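PDB 3QTM: negative regulator of ofd1 from Schizosaccharomyces pombe, which is required for correct translation termination, promotes the stability of the N-terminal transcription factor domain of sre1, and directly inhibits ofd1. Local coordinates for residues Phe202-Leu207 / Glu248-Leu253; Asp263-Ala268 / Ala303-Asp308. All blocks are in the same frame, centred on the assembly; numbering follows the deposited sequence.

Interaction 1 of 2, residues Phe202-Leu207 / Glu248-Leu253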
ATOM      1  N   PHE A 202     -13.905  11.044  -9.750  1.00 49.68           N
ATOM      2  CA  PHE A 202     -13.127  12.043  -9.034  1.00 44.28           C
ATOM      3  C   PHE A 202     -12.523  13.064  -9.975  1.00 43.66           C
ATOM      4  O   PHE A 202     -12.233  12.771 -11.136  1.00 44.19           O
ATOM      5  CB  PHE A 202     -12.017  11.379  -8.215  1.00 45.14           C
ATOM      6  CG  PHE A 202     -12.512  10.336  -7.257  1.00 44.79           C
ATOM      7  CD1 PHE A 202     -13.047  10.700  -6.029  1.00 44.09           C
ATOM      8  CD2 PHE A 202     -12.435   8.987  -7.581  1.00 45.67           C
ATOM      9  CE1 PHE A 202     -13.498   9.739  -5.140  1.00 43.74           C
ATOM     10  CE2 PHE A 202     -12.883   8.020  -6.703  1.00 43.82           C
ATOM     11  CZ  PHE A 202     -13.416   8.395  -5.479  1.00 45.69           C
ATOM     12  N   SER A 203     -12.329  14.270  -9.463  1.00 41.80           N
ATOM     13  CA  SER A 203     -11.660  15.298 -10.227  1.00 39.05           C
ATOM     14  C   SER A 203     -10.178  14.977 -10.326  1.00 41.36           C
ATOM     15  O   SER A 203      -9.632  14.196  -9.538  1.00 40.11           O
ATOM     16  CB  SER A 203     -11.848  16.662  -9.565  1.00 41.31           C
ATOM     17  OG  SER A 203     -11.282  16.682  -8.269  1.00 41.16           O
ATOM     18  N   GLU A 204      -9.521  15.595 -11.293  1.00 40.50           N
ATOM     19  CA  GLU A 204      -8.096  15.411 -11.449  1.00 42.24           C
ATOM     20  C   GLU A 204      -7.363  15.891 -10.192  1.00 40.61           C
ATOM     21  O   GLU A 204      -6.385  15.282  -9.765  1.00 36.87           O
ATOM     22  CB  GLU A 204      -7.606  16.159 -12.679  1.00 36.58           C
ATOM     23  CG  GLU A 204      -6.101  16.153 -12.840  1.00 39.91           C
ATOM     24  CD  GLU A 204      -5.656  17.013 -14.004  1.00 45.35           C
ATOM     25  OE1 GLU A 204      -6.441  17.895 -14.420  1.00 47.37           O
ATOM     26  OE2 GLU A 204      -4.529  16.808 -14.500  1.00 42.78           O
ATOM     27  N   ALA A 205      -7.846  16.975  -9.595  1.00 36.88           N
ATOM     28  CA  ALA A 205      -7.167  17.545  -8.441  1.00 40.31           C
ATOM     29  C   ALA A 205      -7.245  16.592  -7.255  1.00 37.40           C
ATOM     30  O   ALA A 205      -6.290  16.450  -6.495  1.00 38.97           O
ATOM     31  CB  ALA A 205      -7.756  18.903  -8.082  1.00 37.30           C
ATOM     32  N   PHE A 206      -8.391  15.944  -7.101  1.00 36.35           N
ATOM     33  CA  PHE A 206      -8.563  14.954  -6.048  1.00 39.10           C
ATOM     34  C   PHE A 206      -7.543  13.819  -6.217  1.00 38.29           C
ATOM     35  O   PHE A 206      -6.813  13.482  -5.280  1.00 37.19           O
ATOM     36  CB  PHE A 206      -9.994  14.404  -6.065  1.00 37.38           C
ATOM     37  CG  PHE A 206     -10.260  13.375  -5.005  1.00 39.35           C
ATOM     38  CD1 PHE A 206     -10.593  13.757  -3.717  1.00 40.57           C
ATOM     39  CD2 PHE A 206     -10.161  12.021  -5.294  1.00 38.75           C
ATOM     40  CE1 PHE A 206     -10.834  12.800  -2.731  1.00 40.17           C
ATOM     41  CE2 PHE A 206     -10.396  11.065  -4.322  1.00 39.31           C
ATOM     42  CZ  PHE A 206     -10.737  11.455  -3.037  1.00 38.33           C
ATOM     43  N   LEU A 207      -7.501  13.247  -7.419  1.00 37.64           N
ATOM     44  CA  LEU A 207      -6.596  12.147  -7.740  1.00 36.84           C
ATOM     45  C   LEU A 207      -5.143  12.522  -7.513  1.00 36.74           C
ATOM     46  O   LEU A 207      -4.399  11.768  -6.899  1.00 33.40           O
ATOM     47  CB  LEU A 207      -6.795  11.709  -9.181  1.00 34.53           C
ATOM     48  CG  LEU A 207      -8.085  10.942  -9.435  1.00 40.47           C
ATOM     49  CD1 LEU A 207      -8.366  10.843 -10.929  1.00 41.54           C
ATOM     50  CD2 LEU A 207      -8.004   9.562  -8.804  1.00 41.95           C
ATOM     51  N   GLU A 248      -0.965   6.292 -17.317  1.00 35.40           N
ATOM     52  CA  GLU A 248      -2.034   5.671 -18.105  1.00 41.26           C
ATOM     53  C   GLU A 248      -3.341   6.431 -18.001  1.00 41.87           C
ATOM     54  O   GLU A 248      -4.115   6.479 -18.952  1.00 42.73           O
ATOM     55  CB  GLU A 248      -2.280   4.234 -17.679  1.00 43.92           C
ATOM     56  CG  GLU A 248      -1.169   3.301 -18.024  1.00 46.40           C
ATOM     57  CD  GLU A 248      -1.281   2.004 -17.261  1.00 58.63           C
ATOM     58  OE1 GLU A 248      -2.406   1.685 -16.797  1.00 57.51           O
ATOM     59  OE2 GLU A 248      -0.244   1.317 -17.121  1.00 63.04           O
ATOM     60  N   TYR A 249      -3.594   7.009 -16.835  1.00 39.12           N
ATOM     61  CA  TYR A 249      -4.785   7.815 -16.636  1.00 40.73           C
ATOM     62  C   TYR A 249      -4.847   8.880 -17.724  1.00 44.58           C
ATOM     63  O   TYR A 249      -5.885   9.088 -18.361  1.00 42.53           O
ATOM     64  CB  TYR A 249      -4.740   8.465 -15.260  1.00 38.52           C
ATOM     65  CG  TYR A 249      -5.771   9.552 -15.025  1.00 43.03           C
ATOM     66  CD1 TYR A 249      -7.105   9.241 -14.763  1.00 40.66           C
ATOM     67  CD2 TYR A 249      -5.399  10.891 -15.031  1.00 40.46           C
ATOM     68  CE1 TYR A 249      -8.041  10.241 -14.528  1.00 40.94           C
ATOM     69  CE2 TYR A 249      -6.320  11.893 -14.797  1.00 41.12           C
ATOM     70  CZ  TYR A 249      -7.637  11.571 -14.543  1.00 43.91           C
ATOM     71  OH  TYR A 249      -8.538  12.593 -14.308  1.00 45.57           O
ATOM     72  N   TYR A 250      -3.714   9.531 -17.950  1.00 41.11           N
ATOM     73  CA  TYR A 250      -3.646  10.606 -18.919  1.00 43.76           C
ATOM     74  C   TYR A 250      -3.640  10.106 -20.356  1.00 44.86           C
ATOM     75  O   TYR A 250      -4.293  10.687 -21.220  1.00 43.92           O
ATOM     76  CB  TYR A 250      -2.430  11.472 -18.647  1.00 39.61           C
ATOM     77  CG  TYR A 250      -2.608  12.362 -17.446  1.00 40.66           C
ATOM     78  CD1 TYR A 250      -3.562  13.375 -17.446  1.00 41.49           C
ATOM     79  CD2 TYR A 250      -1.823  12.198 -16.315  1.00 37.10           C
ATOM     80  CE1 TYR A 250      -3.726  14.200 -16.346  1.00 39.88           C
ATOM     81  CE2 TYR A 250      -1.977  13.012 -15.216  1.00 36.13           C
ATOM     82  CZ  TYR A 250      -2.927  14.013 -15.233  1.00 39.90           C
ATOM     83  OH  TYR A 250      -3.074  14.823 -14.130  1.00 38.96           O
HETATM   84  N   MSE A 251      -2.907   9.027 -20.605  1.00 44.16           N
HETATM   85  CA  MSE A 251      -2.834   8.468 -21.943  1.00 46.31           C
HETATM   86  C   MSE A 251      -4.211   8.013 -22.377  1.00 49.41           C
HETATM   87  O   MSE A 251      -4.585   8.163 -23.537  1.00 49.43           O
HETATM   88  CB  MSE A 251      -1.839   7.315 -22.004  1.00 44.01           C
HETATM   89  CG  MSE A 251      -0.409   7.741 -21.688  1.00 44.54           C
HETATM   90 SE   MSE A 251       0.917   6.306 -21.871  1.00 58.93          SE
HETATM   91  CE  MSE A 251       0.380   5.120 -20.424  1.00 46.94           C
ATOM     92  N   ASP A 252      -4.974   7.474 -21.436  1.00 49.05           N
ATOM     93  CA  ASP A 252      -6.332   7.038 -21.739  1.00 51.44           C
ATOM     94  C   ASP A 252      -7.228   8.214 -22.100  1.00 54.43           C
ATOM     95  O   ASP A 252      -8.036   8.115 -23.019  1.00 58.04           O
ATOM     96  CB  ASP A 252      -6.924   6.257 -20.574  1.00 52.68           C
ATOM     97  CG  ASP A 252      -6.293   4.890 -20.421  1.00 64.09           C
ATOM     98  OD1 ASP A 252      -5.270   4.631 -21.099  1.00 64.80           O
ATOM     99  OD2 ASP A 252      -6.813   4.077 -19.624  1.00 72.59           O
ATOM    100  N   LEU A 253      -7.082   9.321 -21.377  1.00 49.23           N
ATOM    101  CA  LEU A 253      -7.833  10.529 -21.684  1.00 51.20           C
ATOM    102  C   LEU A 253      -7.500  10.982 -23.087  1.00 54.62           C
ATOM    103  O   LEU A 253      -8.381  11.337 -23.868  1.00 57.27           O
ATOM    104  CB  LEU A 253      -7.489  11.645 -20.705  1.00 47.15           C
ATOM    105  CG  LEU A 253      -8.029  11.470 -19.289  1.00 48.10           C
ATOM    106  CD1 LEU A 253      -7.680  12.675 -18.432  1.00 46.94           C
ATOM    107  CD2 LEU A 253      -9.521  11.275 -19.335  1.00 45.00           C
TER
HETATM  108  O   HOH W   1     -11.324  11.714 -13.613  1.00 47.12           O
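Glu204 and Leu207 reach across to the neighbouring side chains Tyr249 and Tyr250 of helix 229-254. Ahead of them, Phe202 joins through a water. Its carbonyl O accepts from the water at 2.8 Å, and the same water is hydrogen-bonded to Tyr249 OH at the edge of that ring. Ser203 is the N-cap of helix 204-209, and its OG accepts from Phe206 N. This capping bond closes the first turn of the helix, from which Glu204 starts. Glu204 carries the polar contact. Its CG is anti to the backbone N (chi1 174°) and CD continues the extended chain, which takes the carboxylate out to helix 229-254. Tyr250 OH donates to Glu204 OE2, a very short bond at 2.5 Å. The oxygen lies in the plane of the Tyr250 ring, at its edge, while the carboxylate is turned 63° from the ring. Nearer the backbone, Glu204 CB lies 4.0 Å from Tyr249 OH. Leu207 adds the apolar part. Its CD1 comes obliquely to the outer end of the Tyr249 ring, 3.7 Å from Tyr249 CE1. The two tyrosine rings also meet: Tyr249 CD2 lies over the centre of one face of the Tyr250 ring, and Tyr250 CZ at the edge of the Tyr249 ring. Phe246 lies nearly parallel to Tyr250, and Leu264 and Ala268 of helix 262-285 also touch Tyr250. Glu204 OE2 has a second partner, Lys267 NZ, in a salt bridge. One carboxylate oxygen therefore serves a phenol and an ammonium group together, which would probably favour the charged form of Glu204 and hold it in place.

Interaction 2 of 2, residues Asp263-Ala268 / Ala303-Asp308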
ATOM      1  N   ASP A 263      -1.811  19.444 -23.163  1.00 55.59           N
ATOM      2  CA  ASP A 263      -1.815  19.324 -21.716  1.00 55.57           C
ATOM      3  C   ASP A 263      -1.728  17.855 -21.296  1.00 50.18           C
ATOM      4  O   ASP A 263      -0.850  17.471 -20.521  1.00 49.47           O
ATOM      5  CB  ASP A 263      -3.068  19.973 -21.134  1.00 55.40           C
ATOM      6  CG  ASP A 263      -2.912  20.320 -19.677  1.00 62.07           C
ATOM      7  OD1 ASP A 263      -1.752  20.482 -19.239  1.00 62.05           O
ATOM      8  OD2 ASP A 263      -3.940  20.428 -18.971  1.00 67.17           O
ATOM      9  N   LEU A 264      -2.645  17.041 -21.808  1.00 47.91           N
ATOM     10  CA  LEU A 264      -2.641  15.609 -21.536  1.00 48.04           C
ATOM     11  C   LEU A 264      -1.284  14.975 -21.833  1.00 48.26           C
ATOM     12  O   LEU A 264      -0.741  14.225 -21.015  1.00 42.81           O
ATOM     13  CB  LEU A 264      -3.722  14.905 -22.344  1.00 49.05           C
ATOM     14  CG  LEU A 264      -5.154  15.193 -21.907  1.00 51.85           C
ATOM     15  CD1 LEU A 264      -6.115  14.287 -22.665  1.00 49.12           C
ATOM     16  CD2 LEU A 264      -5.305  15.022 -20.395  1.00 48.46           C
ATOM     17  N   ILE A 265      -0.736  15.276 -23.004  1.00 43.90           N
ATOM     18  CA  ILE A 265       0.555  14.725 -23.379  1.00 44.39           C
ATOM     19  C   ILE A 265       1.664  15.167 -22.431  1.00 41.86           C
ATOM     20  O   ILE A 265       2.507  14.363 -22.034  1.00 38.50           O
ATOM     21  CB  ILE A 265       0.931  15.094 -24.824  1.00 46.75           C
ATOM     22  CG1 ILE A 265      -0.053  14.437 -25.800  1.00 47.56           C
ATOM     23  CG2 ILE A 265       2.361  14.674 -25.116  1.00 40.10           C
ATOM     24  CD1 ILE A 265       0.309  14.616 -27.259  1.00 50.92           C
ATOM     25  N   ASN A 266       1.665  16.442 -22.066  1.00 41.71           N
ATOM     26  CA  ASN A 266       2.680  16.957 -21.166  1.00 41.07           C
ATOM     27  C   ASN A 266       2.597  16.310 -19.788  1.00 41.37           C
ATOM     28  O   ASN A 266       3.616  16.018 -19.175  1.00 35.70           O
ATOM     29  CB  ASN A 266       2.580  18.477 -21.040  1.00 45.18           C
ATOM     30  CG  ASN A 266       2.907  19.193 -22.343  1.00 55.61           C
ATOM     31  OD1 ASN A 266       3.327  18.568 -23.327  1.00 53.39           O
ATOM     32  ND2 ASN A 266       2.713  20.509 -22.360  1.00 57.17           N
ATOM     33  N   LYS A 267       1.377  16.091 -19.303  1.00 38.90           N
ATOM     34  CA  LYS A 267       1.188  15.498 -17.987  1.00 38.67           C
ATOM     35  C   LYS A 267       1.542  14.014 -17.997  1.00 36.94           C
ATOM     36  O   LYS A 267       2.197  13.527 -17.081  1.00 38.30           O
ATOM     37  CB  LYS A 267      -0.240  15.714 -17.488  1.00 38.70           C
ATOM     38  CG  LYS A 267      -0.513  17.144 -17.059  1.00 42.05           C
ATOM     39  CD  LYS A 267      -1.997  17.412 -16.870  1.00 46.08           C
ATOM     40  CE  LYS A 267      -2.227  18.788 -16.245  1.00 50.19           C
ATOM     41  NZ  LYS A 267      -3.675  19.130 -16.148  1.00 53.81           N
ATOM     42  N   ALA A 268       1.116  13.305 -19.035  1.00 35.48           N
ATOM     43  CA  ALA A 268       1.436  11.889 -19.169  1.00 35.53           C
ATOM     44  C   ALA A 268       2.944  11.702 -19.223  1.00 36.47           C
ATOM     45  O   ALA A 268       3.476  10.767 -18.637  1.00 33.08           O
ATOM     46  CB  ALA A 268       0.789  11.306 -20.412  1.00 35.59           C
ATOM     47  N   ALA A 303       7.548   7.161 -26.440  1.00 33.88           N
ATOM     48  CA  ALA A 303       7.663   7.288 -27.886  1.00 36.37           C
ATOM     49  C   ALA A 303       6.300   7.414 -28.545  1.00 38.19           C
ATOM     50  O   ALA A 303       6.140   8.109 -29.550  1.00 39.76           O
ATOM     51  CB  ALA A 303       8.413   6.099 -28.459  1.00 34.38           C
ATOM     52  N   GLN A 304       5.313   6.738 -27.974  1.00 38.82           N
ATOM     53  CA  GLN A 304       3.989   6.663 -28.584  1.00 39.69           C
ATOM     54  C   GLN A 304       3.264   8.013 -28.594  1.00 40.53           C
ATOM     55  O   GLN A 304       2.512   8.323 -29.520  1.00 39.47           O
ATOM     56  CB  GLN A 304       3.145   5.610 -27.863  1.00 39.75           C
ATOM     57  CG  GLN A 304       1.691   5.580 -28.289  1.00 47.25           C
ATOM     58  CD  GLN A 304       0.872   4.608 -27.461  1.00 58.28           C
ATOM     59  OE1 GLN A 304       1.161   3.405 -27.425  1.00 56.22           O
ATOM     60  NE2 GLN A 304      -0.159   5.124 -26.786  1.00 56.66           N
ATOM     61  N   ILE A 305       3.506   8.822 -27.572  1.00 37.97           N
ATOM     62  CA  ILE A 305       2.711  10.030 -27.368  1.00 39.93           C
ATOM     63  C   ILE A 305       3.469  11.324 -27.643  1.00 38.94           C
ATOM     64  O   ILE A 305       2.860  12.381 -27.818  1.00 40.56           O
ATOM     65  CB  ILE A 305       2.151  10.084 -25.924  1.00 40.70           C
ATOM     66  CG1 ILE A 305       3.285  10.249 -24.909  1.00 36.30           C
ATOM     67  CG2 ILE A 305       1.339   8.835 -25.629  1.00 37.10           C
ATOM     68  CD1 ILE A 305       2.827  10.768 -23.576  1.00 38.05           C
ATOM     69  N   VAL A 306       4.796  11.248 -27.664  1.00 39.06           N
ATOM     70  CA  VAL A 306       5.606  12.454 -27.806  1.00 41.40           C
ATOM     71  C   VAL A 306       5.332  13.109 -29.168  1.00 44.40           C
ATOM     72  O   VAL A 306       5.146  12.422 -30.170  1.00 42.33           O
ATOM     73  CB  VAL A 306       7.106  12.157 -27.610  1.00 37.57           C
ATOM     74  CG1 VAL A 306       7.687  11.490 -28.844  1.00 37.33           C
ATOM     75  CG2 VAL A 306       7.866  13.435 -27.252  1.00 36.59           C
ATOM     76  N   GLN A 307       5.281  14.437 -29.192  1.00 44.05           N
ATOM     77  CA  GLN A 307       4.883  15.166 -30.400  1.00 47.88           C
ATOM     78  C   GLN A 307       6.075  15.585 -31.256  1.00 46.55           C
ATOM     79  O   GLN A 307       5.924  16.268 -32.265  1.00 49.45           O
ATOM     80  CB  GLN A 307       4.078  16.404 -30.018  1.00 48.98           C
ATOM     81  CG  GLN A 307       2.735  16.119 -29.389  1.00 50.09           C
ATOM     82  CD  GLN A 307       2.070  17.384 -28.891  1.00 58.66           C
ATOM     83  OE1 GLN A 307       2.591  18.063 -27.999  1.00 58.75           O
ATOM     84  NE2 GLN A 307       0.916  17.717 -29.469  1.00 61.15           N
ATOM     85  N   ASP A 308       7.260  15.165 -30.845  1.00 49.54           N
ATOM     86  CA  ASP A 308       8.490  15.611 -31.466  1.00 44.89           C
ATOM     87  C   ASP A 308       9.295  14.405 -31.943  1.00 45.82           C
ATOM     88  O   ASP A 308       9.679  13.539 -31.147  1.00 43.82           O
ATOM     89  CB  ASP A 308       9.272  16.441 -30.450  1.00 47.29           C
ATOM     90  CG  ASP A 308      10.763  16.289 -30.589  1.00 49.12           C
ATOM     91  OD1 ASP A 308      11.255  16.195 -31.732  1.00 54.31           O
ATOM     92  OD2 ASP A 308      11.449  16.280 -29.548  1.00 49.80           O
TER
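The amide of Gln307 takes Ile265 CD1 over one face, the methyl lying 3.7 Å from Gln307 CD. Beside this, Gln307 NE2 makes a weak hydrogen bond to Asp262. The carboxylate of Asp263 is met from above its plane by Lys267 NZ, a salt bridge one turn along helix 262-285. Across the contact there are no hydrogen bonds; it is held by van der Waals packing, mostly of aliphatic groups. Ile265 carries most of the contact from its side. Its CG1 is anti to the carbonyl carbon (chi1 -65°), and the extended chain carries CD1 to the end of helix 292-305. There CD1 touches Gln307 CG at 3.6 Å and Ile305 O at 3.4 Å. The other branch, Ile265 CG2, lies 4.2 Å from Ile305 CD1. That CD1 methyl also reaches Ala268 CB at 3.8 Å. Ile305 CG1 stands between the backbone N and the carbonyl carbon (chi1 67°), and this turns CD1 toward helix 262-285. Replacing Ile265 with an alanine would probably open a gap beside Ile305 O and leave the Gln307 side chain freer to turn. Past Ile305 the chain leaves the helix, and Asp308 caps helix 309-328. The start of one helix thus packs against the end of the next. This is the antiparallel pairing of successive helices found in tetratricopeptide-repeat-like folds.

In the fold
Interactions 1 and 2 lie in series along the chain, their centres about 15 Å apart. Both are partly buried, though interaction 2 lies farther from the chain centre. Helices 229-254 and 262-285 follow each other in sequence and join the two sites. Tyr250 packs on the Lys267 chain, and Leu253 on Leu264. Lys267, from a segment of interaction 2, is the charged link to interaction 1. The chemistry differs. Interaction 1 bridges a wider gap with a glutamate, two tyrosines, a leucine and a water. In interaction 2 the backbones come closer, and branched aliphatic side chains and one alanine methyl meet without a hydrogen bond, with exposed Gln307 at the margin.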